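Local coordinates for protein putative conjugative transposon recombinase (Clostridium difficile, PDB 3G13) that probably binds DNA and exchanges its strands as a serine recombinase, of which this chain is the N-terminal resolvase-type domain, at residues Val79-Ile84 against Ile106-Glu111; Arg5-Ala10 against Val43-Tyr48; Cys12-Asp17 against Ile47-Ala52. All blocks are in the same frame, centred on the assembly; numbering follows the deposited sequence.

How the contacts relate
The three contacts lie in one sheet, whose parallel strands run in the order 42-51, 6-14, 78-81, 107-110. Contacts 2 and 3 join the same two strands, 6-14 and 42-51, at successive points. They share I47 and Y48, and their centres are about 17 Å apart. Contact 1 joins the next two strands, 78-81 and 107-110. Its centre is about 12 Å from that of contact 2. The two meet where F80 N lies 2.8 Å from A9 O, a probable hydrogen bond, and where F80 packs on V8. Contact 3 lies about 15 Å from contact 1 between centres, without touching it.

Contact 1. Residues Val79-Ile84 against Ile106-Glu111; sequences VFTKSI and IAVYFE. Unlike the reference sequence in segment 79-84: F80 (reference Ile).
F110 and I84 both set their side chains anti to the carbonyl carbon, with chi1 -68° for CG of F110 and -75° for CG1 of I84. These rotations put I84 CG1 over the middle of the F110 ring, 3.7 Å from its centroid. This is a CH-pi contact made almost on the ring normal. V108 CG1 lies against the opposite ring face, nearer the rim. T81 CG2 comes alongside, 3.5 Å from F110 CD1. The hydroxyl of T81 turns elsewhere and bonds to Y11 O.

The frame is a pair of parallel strands, 79-81 and 107-110, neighbours inside the mixed sheet of the resolvase-type domain. V79 pairs with V108, F80 with Y109 and T81 with F110. Four nearly straight backbone hydrogen bonds join them, V79 N to A107 O, Y109 N to V79 O, T81 N to Y109 O and E111 N to T81 O, all 2.8 to 3.0 Å long.

F80 and Y109 occupy the other face of the sheet. F80 CD2 touches Y109 CB at 3.7 Å, and the two rings are oblique, with planes at 62°. F80 differs from the reference sequence, which has Ile. E111 CG also comes up to the F80 ring at a slant, while E111 OE1 bonds to Y32 OH.

Beyond strand 78-81 the chain turns, and S83 is the N-cap of helix 84-87. F87 of this helix meets the F110 ring edge-to-face. I84 also packs on S131 of the second subunit.

The side-chain contacts described here are carbon against rings, and the four hydrogen bonds between the segments are all main-chain. No salt bridge joins the two segments; the ammonium of K82 is paired with D112 instead. Cohesion here thus rests on backbone bonds and ring packing.

Contact 2. Residues Arg5-Ala10 against Val43-Tyr48; sequences RLRVAA and VLADIY
V43 packs against one face of the R5 guanidinium, with V43 CB over its centre, 3.6 Å from R5 CZ. The two side chains cross at about a right angle. This pair sits at one end of a beta-alpha-beta unit, in which helix 25-37 links the parallel strands 6-14 and 42-51. The chi1 of V43 is 59°, which wedges CG1 between its own backbone N and carbonyl carbon. There CG1 meets R5 CB and the aliphatic CG of R7.

Backbone bonds hold the strands together. V43 N donates to L6 O, V8 N to V43 O, and A45 N to V8 O. The register then slips by one residue, a beta bulge in strand 42-51. A45 and D46 lie together opposite A9, and the backbone of A45 departs from extended form there. Pairing resumes with a longer bond from A10 N to D46 O (3.2 Å) and one from Y48 N to A10 O (2.9 Å). D46 OD1 accepts the N-H of I47 at 2.8 Å, inside the bulged strand.

A9 CB packs at the edge of the Y48 ring, 3.7 Å from CE2. Farther out, Y48 OH bonds to D70 and D46 OD2 forms a salt bridge with R66, both on helix 62-72. Helix 25-37 packs on the other face, where I36 touches V8 and L44.

R7 NE bonds to E75 O, which fixes the bent end of that arginine. Its NH2 then reaches a water in the guanidinium plane at 2.7 Å, and this water donates to L44 O at 3.0 Å.

Contact 3. Residues Cys12-Asp17 against Ile47-Ala52; sequences CRVSTD and IYADEA
R13 packs its aliphatic part on A52, the last residue modelled before a gap in the chain. R13 CB leaves the sheet on the same face as the D50 side chain. CG stands anti to the backbone N (chi1 -176°) and touches A52 CB at 3.6 Å. CD follows over the same methyl at 3.7 Å. The chain then bends at chi3 (71°), which swings the guanidinium away from the strand pair. At the tip, NH2 forms a salt bridge with E138 of the second subunit, so the arginine is held by carbon contacts at its base and by a charge from the partner at its end.

The segments are the C-terminal ends of the two parallel strands of a beta-alpha-beta unit, strand 6-14, helix 25-37 and strand 42-51, in the resolvase-type N-terminal domain. C12 pairs with A49, R13 with D50 and V14 with E51. C12 N donates to Y48 O, V14 N to D50 O and A52 N to V14 O. The bond from D50 N to C12 O is the longest of the four backbone bonds, at 3.1 Å. On the face away from R13, A49 CB lies between C12 CB and V14 CG2, 3.9 Å from the latter. C12 SG touches I47 CG2 on the same side. Past the strand, T16 OG1 makes a weak bond to E51 OE2 (3.4 Å). S15 OG bonds to D17 O, two residues on in the same loop.

D50 is set by partners beyond the segments. Its OD2 bonds to Y11 OH and F64 N, and its OD1 to D63 N at the start of helix 62-72. Helix 25-37 packs on the other face, with Q28 and Y32 against C12 and Y25 against V14. The paired strand ends thus lie between these two helices, with the second subunit reached through R13.

Contact 1. Residues Val79-Ile84 against Ile106-Glu111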
loop_
_atom_site.group_PDB
_atom_site.type_symbol
_atom_site.label_atom_id
_atom_site.label_comp_id
_atom_site.label_asym_id
_atom_site.label_seq_id
_atom_site.Cartn_x
_atom_site.Cartn_y
_atom_site.Cartn_z
ATOM N N VAL A 79 9.315 13.558 13.281
ATOM C CA VAL A 79 9.092 12.418 14.184
ATOM C C VAL A 79 9.710 11.131 13.691
ATOM O O VAL A 79 9.386 10.659 12.604
ATOM C CB VAL A 79 7.560 12.121 14.344
ATOM C CG1 VAL A 79 7.336 11.037 15.436
ATOM C CG2 VAL A 79 6.824 13.377 14.702
ATOM N N PHE A 80 10.574 10.524 14.505
ATOM C CA PHE A 80 11.075 9.187 14.231
ATOM C C PHE A 80 10.083 8.154 14.740
ATOM O O PHE A 80 9.495 8.303 15.825
ATOM C CB PHE A 80 12.431 8.931 14.911
ATOM C CG PHE A 80 13.602 9.526 14.177
ATOM C CD1 PHE A 80 14.218 10.679 14.655
ATOM C CD2 PHE A 80 14.075 8.945 12.994
ATOM C CE1 PHE A 80 15.334 11.249 13.977
ATOM C CE2 PHE A 80 15.180 9.503 12.296
ATOM C CZ PHE A 80 15.807 10.662 12.789
ATOM N N THR A 81 9.917 7.085 13.972
ATOM C CA THR A 81 9.224 5.921 14.491
ATOM C C THR A 81 9.747 4.663 13.804
ATOM O O THR A 81 10.164 4.720 12.648
ATOM C CB THR A 81 7.669 6.104 14.438
ATOM O OG1 THR A 81 7.073 5.155 15.309
ATOM C CG2 THR A 81 7.104 5.953 13.018
ATOM N N LYS A 82 9.736 3.523 14.497
ATOM C CA LYS A 82 10.491 2.381 14.016
ATOM C C LYS A 82 9.898 1.827 12.720
ATOM O O LYS A 82 10.629 1.451 11.816
ATOM C CB LYS A 82 10.616 1.286 15.095
ATOM C CG LYS A 82 11.360 0.006 14.596
ATOM C CD LYS A 82 11.888 -0.922 15.722
ATOM C CE LYS A 82 12.440 -2.242 15.163
ATOM N NZ LYS A 82 13.625 -2.004 14.251
ATOM N N SER A 83 8.574 1.831 12.619
ATOM C CA SER A 83 7.917 1.153 11.499
ATOM C C SER A 83 6.536 1.747 11.308
ATOM O O SER A 83 5.944 2.323 12.236
ATOM C CB SER A 83 7.786 -0.360 11.786
ATOM O OG SER A 83 6.852 -0.551 12.829
ATOM N N ILE A 84 5.999 1.580 10.108
ATOM C CA ILE A 84 4.613 1.935 9.847
ATOM C C ILE A 84 3.627 1.227 10.819
ATOM O O ILE A 84 2.640 1.830 11.261
ATOM C CB ILE A 84 4.230 1.624 8.342
ATOM C CG1 ILE A 84 4.862 2.690 7.422
ATOM C CG2 ILE A 84 2.719 1.619 8.166
ATOM C CD1 ILE A 84 5.059 2.282 5.938
ATOM N N ILE A 106 5.745 18.802 8.537
ATOM C CA ILE A 106 6.303 17.921 9.560
ATOM C C ILE A 106 6.488 16.550 8.936
ATOM O O ILE A 106 5.556 15.931 8.394
ATOM C CB ILE A 106 5.409 17.812 10.828
ATOM C CG1 ILE A 106 5.125 19.209 11.422
ATOM C CG2 ILE A 106 6.046 16.836 11.856
ATOM C CD1 ILE A 106 3.952 19.261 12.464
ATOM N N ALA A 107 7.724 16.102 9.001
ATOM C CA ALA A 107 8.120 14.844 8.432
ATOM C C ALA A 107 7.984 13.727 9.459
ATOM O O ALA A 107 8.223 13.924 10.653
ATOM C CB ALA A 107 9.604 14.962 7.997
ATOM N N VAL A 108 7.619 12.548 8.985
ATOM C CA VAL A 108 7.822 11.342 9.753
ATOM C C VAL A 108 8.964 10.575 9.107
ATOM O O VAL A 108 9.077 10.522 7.870
ATOM C CB VAL A 108 6.536 10.454 9.811
ATOM C CG1 VAL A 108 6.812 9.119 10.591
ATOM C CG2 VAL A 108 5.421 11.232 10.414
ATOM N N TYR A 109 9.861 10.052 9.940
ATOM C CA TYR A 109 10.886 9.167 9.431
ATOM C C TYR A 109 10.633 7.750 9.957
ATOM O O TYR A 109 10.810 7.491 11.149
ATOM C CB TYR A 109 12.343 9.641 9.750
ATOM C CG TYR A 109 13.323 8.826 8.912
ATOM C CD1 TYR A 109 13.714 9.276 7.662
ATOM C CD2 TYR A 109 13.804 7.593 9.347
ATOM C CE1 TYR A 109 14.541 8.532 6.860
ATOM C CE2 TYR A 109 14.641 6.813 8.536
ATOM C CZ TYR A 109 15.003 7.297 7.300
ATOM O OH TYR A 109 15.826 6.568 6.477
ATOM N N PHE A 110 10.231 6.859 9.036
ATOM C CA PHE A 110 10.013 5.450 9.294
ATOM C C PHE A 110 11.356 4.750 9.189
ATOM O O PHE A 110 11.914 4.630 8.105
ATOM C CB PHE A 110 9.010 4.881 8.254
ATOM C CG PHE A 110 7.623 5.417 8.413
ATOM C CD1 PHE A 110 6.880 5.154 9.582
ATOM C CD2 PHE A 110 7.048 6.204 7.417
ATOM C CE1 PHE A 110 5.589 5.662 9.728
ATOM C CE2 PHE A 110 5.761 6.686 7.559
ATOM C CZ PHE A 110 5.023 6.418 8.696
ATOM N N GLU A 111 11.894 4.319 10.326
ATOM C CA GLU A 111 13.259 3.831 10.378
ATOM C C GLU A 111 13.451 2.512 9.613
ATOM O O GLU A 111 14.414 2.381 8.847
ATOM C CB GLU A 111 13.766 3.704 11.836
ATOM C CG GLU A 111 13.585 4.993 12.671
ATOM C CD GLU A 111 13.486 4.698 14.154
ATOM O OE1 GLU A 111 12.590 5.238 14.821
ATOM O OE2 GLU A 111 14.307 3.920 14.652
#

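Contact 2. Residues Arg5-Ala10 against Val43-Tyr48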
loop_
_atom_site.group_PDB
_atom_site.type_symbol
_atom_site.label_atom_id
_atom_site.label_comp_id
_atom_site.label_asym_id
_atom_site.label_seq_id
_atom_site.Cartn_x
_atom_site.Cartn_y
_atom_site.Cartn_z
ATOM N N ARG A 5 17.349 25.198 15.491
ATOM C CA ARG A 5 17.497 23.755 15.391
ATOM C C ARG A 5 16.227 23.021 14.972
ATOM O O ARG A 5 15.110 23.424 15.293
ATOM C CB ARG A 5 18.093 23.185 16.680
ATOM C CG ARG A 5 19.532 23.677 16.929
ATOM C CD ARG A 5 20.106 23.094 18.218
ATOM N NE ARG A 5 19.437 23.683 19.378
ATOM C CZ ARG A 5 19.515 23.222 20.625
ATOM N NH1 ARG A 5 20.227 22.128 20.899
ATOM N NH2 ARG A 5 18.846 23.848 21.594
ATOM N N LEU A 6 16.412 21.926 14.247
ATOM C CA LEU A 6 15.292 21.086 13.904
ATOM C C LEU A 6 14.796 20.398 15.169
ATOM O O LEU A 6 15.582 19.794 15.890
ATOM C CB LEU A 6 15.692 20.069 12.826
ATOM C CG LEU A 6 14.566 19.201 12.243
ATOM C CD1 LEU A 6 13.767 19.963 11.169
ATOM C CD2 LEU A 6 15.118 17.860 11.651
ATOM N N ARG A 7 13.481 20.489 15.427
ATOM C CA ARG A 7 12.866 19.895 16.623
ATOM C C ARG A 7 12.444 18.458 16.315
ATOM O O ARG A 7 11.571 18.196 15.476
ATOM C CB ARG A 7 11.695 20.748 17.157
ATOM C CG ARG A 7 12.146 22.164 17.702
ATOM C CD ARG A 7 11.093 22.820 18.613
ATOM N NE ARG A 7 10.808 22.039 19.841
ATOM C CZ ARG A 7 11.524 22.056 20.973
ATOM N NH1 ARG A 7 12.598 22.821 21.123
ATOM N NH2 ARG A 7 11.147 21.294 21.982
ATOM N N VAL A 8 13.111 17.530 16.975
ATOM C CA VAL A 8 12.965 16.118 16.642
ATOM C C VAL A 8 12.287 15.367 17.773
ATOM O O VAL A 8 12.717 15.435 18.921
ATOM C CB VAL A 8 14.321 15.476 16.259
ATOM C CG1 VAL A 8 14.136 14.007 15.817
ATOM C CG2 VAL A 8 14.993 16.299 15.128
ATOM N N ALA A 9 11.225 14.644 17.447
ATOM C CA ALA A 9 10.597 13.734 18.421
ATOM C C ALA A 9 10.776 12.262 18.022
ATOM O O ALA A 9 11.198 11.956 16.884
ATOM C CB ALA A 9 9.097 14.067 18.529
ATOM N N ALA A 10 10.430 11.347 18.936
ATOM C CA ALA A 10 10.328 9.916 18.605
ATOM C C ALA A 10 9.012 9.417 19.111
ATOM O O ALA A 10 8.590 9.810 20.197
ATOM C CB ALA A 10 11.471 9.096 19.222
ATOM N N VAL A 43 17.429 19.249 17.934
ATOM C CA VAL A 43 17.139 19.345 19.366
ATOM C C VAL A 43 15.982 18.401 19.634
ATOM O O VAL A 43 15.023 18.368 18.867
ATOM C CB VAL A 43 16.878 20.834 19.850
ATOM C CG1 VAL A 43 15.689 21.490 19.112
ATOM C CG2 VAL A 43 16.679 20.899 21.383
ATOM N N LEU A 44 16.106 17.604 20.700
ATOM C CA LEU A 44 15.054 16.687 21.139
ATOM C C LEU A 44 13.844 17.478 21.642
ATOM O O LEU A 44 13.980 18.325 22.548
ATOM C CB LEU A 44 15.580 15.735 22.229
ATOM C CG LEU A 44 14.624 14.741 22.934
ATOM C CD1 LEU A 44 14.012 13.740 21.972
ATOM C CD2 LEU A 44 15.371 14.041 24.080
ATOM N N ALA A 45 12.690 17.237 21.007
ATOM C CA ALA A 45 11.407 17.781 21.457
ATOM C C ALA A 45 10.960 16.903 22.622
ATOM O O ALA A 45 10.974 17.350 23.769
ATOM C CB ALA A 45 10.378 17.791 20.317
ATOM N N ASP A 46 10.650 15.628 22.346
ATOM C CA ASP A 46 10.219 14.738 23.390
ATOM C C ASP A 46 10.201 13.316 22.864
ATOM O O ASP A 46 10.378 13.056 21.657
ATOM C CB ASP A 46 8.841 15.190 23.970
ATOM C CG ASP A 46 8.597 14.684 25.404
ATOM O OD1 ASP A 46 9.464 13.971 25.978
ATOM O OD2 ASP A 46 7.489 14.927 25.913
ATOM N N ILE A 47 10.052 12.390 23.786
ATOM C CA ILE A 47 9.875 11.001 23.461
ATOM C C ILE A 47 8.462 10.612 23.916
ATOM O O ILE A 47 8.067 10.868 25.058
ATOM C CB ILE A 47 10.998 10.134 24.053
ATOM C CG1 ILE A 47 12.340 10.541 23.392
ATOM C CG2 ILE A 47 10.672 8.600 23.890
ATOM C CD1 ILE A 47 13.551 9.931 23.968
ATOM N N TYR A 48 7.702 10.065 22.975
ATOM C CA TYR A 48 6.302 9.729 23.173
ATOM C C TYR A 48 6.197 8.229 23.071
ATOM O O TYR A 48 6.848 7.620 22.229
ATOM C CB TYR A 48 5.451 10.399 22.117
ATOM C CG TYR A 48 5.555 11.910 22.097
ATOM C CD1 TYR A 48 4.595 12.701 22.741
ATOM C CD2 TYR A 48 6.604 12.552 21.426
ATOM C CE1 TYR A 48 4.665 14.090 22.722
ATOM C CE2 TYR A 48 6.703 13.964 21.410
ATOM C CZ TYR A 48 5.728 14.721 22.066
ATOM O OH TYR A 48 5.787 16.101 22.056
HETATM O O HOH W 1 12.970 20.854 23.919
#

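Contact 3. Residues Cys12-Asp17 against Ile47-Ala52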
loop_
_atom_site.group_PDB
_atom_site.type_symbol
_atom_site.label_atom_id
_atom_site.label_comp_id
_atom_site.label_asym_id
_atom_site.label_seq_id
_atom_site.Cartn_x
_atom_site.Cartn_y
_atom_site.Cartn_z
ATOM N N CYS A 12 7.180 5.819 20.149
ATOM C CA CYS A 12 7.519 4.441 20.522
ATOM C C CYS A 12 6.299 3.601 20.886
ATOM O O CYS A 12 5.360 4.092 21.542
ATOM C CB CYS A 12 8.484 4.405 21.723
ATOM S SG CYS A 12 9.895 5.543 21.639
ATOM N N ARG A 13 6.327 2.337 20.469
ATOM C CA ARG A 13 5.417 1.334 20.988
ATOM C C ARG A 13 6.210 0.515 22.000
ATOM O O ARG A 13 7.288 0.005 21.665
ATOM C CB ARG A 13 4.864 0.437 19.883
ATOM C CG ARG A 13 3.838 -0.563 20.389
ATOM C CD ARG A 13 3.227 -1.347 19.233
ATOM N NE ARG A 13 4.202 -2.277 18.665
ATOM C CZ ARG A 13 4.128 -2.792 17.451
ATOM N NH1 ARG A 13 3.120 -2.480 16.637
ATOM N NH2 ARG A 13 5.071 -3.626 17.056
ATOM N N VAL A 14 5.692 0.429 23.234
ATOM C CA VAL A 14 6.380 -0.259 24.346
ATOM C C VAL A 14 5.841 -1.674 24.506
ATOM O O VAL A 14 4.624 -1.868 24.609
ATOM C CB VAL A 14 6.234 0.490 25.719
ATOM C CG1 VAL A 14 6.842 -0.348 26.874
ATOM C CG2 VAL A 14 6.906 1.834 25.658
ATOM N N SER A 15 6.752 -2.644 24.534
ATOM C CA SER A 15 6.389 -4.056 24.688
ATOM C C SER A 15 5.910 -4.409 26.091
ATOM O O SER A 15 6.416 -3.893 27.096
ATOM C CB SER A 15 7.547 -4.978 24.325
ATOM O OG SER A 15 7.104 -6.333 24.279
ATOM N N THR A 16 4.945 -5.333 26.122
ATOM C CA THR A 16 4.288 -5.805 27.350
ATOM C C THR A 16 5.058 -6.952 28.087
ATOM O O THR A 16 4.460 -7.771 28.801
ATOM C CB THR A 16 2.807 -6.159 27.038
ATOM O OG1 THR A 16 2.055 -6.237 28.256
ATOM C CG2 THR A 16 2.690 -7.474 26.223
ATOM N N ASP A 17 6.386 -6.961 27.912
ATOM C CA ASP A 17 7.350 -7.914 28.503
ATOM C C ASP A 17 8.650 -7.702 27.710
ATOM O O ASP A 17 8.575 -7.604 26.481
ATOM C CB ASP A 17 6.876 -9.377 28.370
ATOM C CG ASP A 17 7.257 -10.012 27.030
ATOM O OD1 ASP A 17 8.099 -10.941 27.036
ATOM O OD2 ASP A 17 6.725 -9.571 25.979
ATOM N N ILE A 47 10.052 12.390 23.786
ATOM C CA ILE A 47 9.875 11.001 23.461
ATOM C C ILE A 47 8.462 10.612 23.916
ATOM O O ILE A 47 8.067 10.868 25.058
ATOM C CB ILE A 47 10.998 10.134 24.053
ATOM C CG1 ILE A 47 12.340 10.541 23.392
ATOM C CG2 ILE A 47 10.672 8.600 23.890
ATOM C CD1 ILE A 47 13.551 9.931 23.968
ATOM N N TYR A 48 7.702 10.065 22.975
ATOM C CA TYR A 48 6.302 9.729 23.173
ATOM C C TYR A 48 6.197 8.229 23.071
ATOM O O TYR A 48 6.848 7.620 22.229
ATOM C CB TYR A 48 5.451 10.399 22.117
ATOM C CG TYR A 48 5.555 11.910 22.097
ATOM C CD1 TYR A 48 4.595 12.701 22.741
ATOM C CD2 TYR A 48 6.604 12.552 21.426
ATOM C CE1 TYR A 48 4.665 14.090 22.722
ATOM C CE2 TYR A 48 6.703 13.964 21.410
ATOM C CZ TYR A 48 5.728 14.721 22.066
ATOM O OH TYR A 48 5.787 16.101 22.056
ATOM N N ALA A 49 5.378 7.618 23.930
ATOM C CA ALA A 49 5.347 6.171 24.033
ATOM C C ALA A 49 4.025 5.654 24.595
ATOM O O ALA A 49 3.531 6.149 25.620
ATOM C CB ALA A 49 6.497 5.679 24.880
ATOM N N ASP A 50 3.447 4.676 23.901
ATOM C CA ASP A 50 2.301 3.930 24.423
ATOM C C ASP A 50 2.636 2.471 24.487
ATOM O O ASP A 50 3.378 1.960 23.645
ATOM C CB ASP A 50 1.055 4.100 23.554
ATOM C CG ASP A 50 0.556 5.516 23.526
ATOM O OD1 ASP A 50 0.107 6.049 24.563
ATOM O OD2 ASP A 50 0.594 6.103 22.435
ATOM N N GLU A 51 2.096 1.806 25.503
ATOM C CA GLU A 51 2.250 0.364 25.644
ATOM C C GLU A 51 1.386 -0.339 24.597
ATOM O O GLU A 51 0.277 0.111 24.329
ATOM C CB GLU A 51 1.862 -0.081 27.056
ATOM C CG GLU A 51 2.261 -1.505 27.351
ATOM C CD GLU A 51 2.209 -1.830 28.832
ATOM O OE1 GLU A 51 2.647 -0.973 29.644
ATOM O OE2 GLU A 51 1.742 -2.947 29.174
ATOM N N ALA A 52 1.917 -1.393 23.980
ATOM C CA ALA A 52 1.171 -2.192 22.982
ATOM C C ALA A 52 1.977 -3.328 22.365
ATOM O O ALA A 52 3.007 -3.750 22.901
ATOM C CB ALA A 52 0.612 -1.300 21.870
#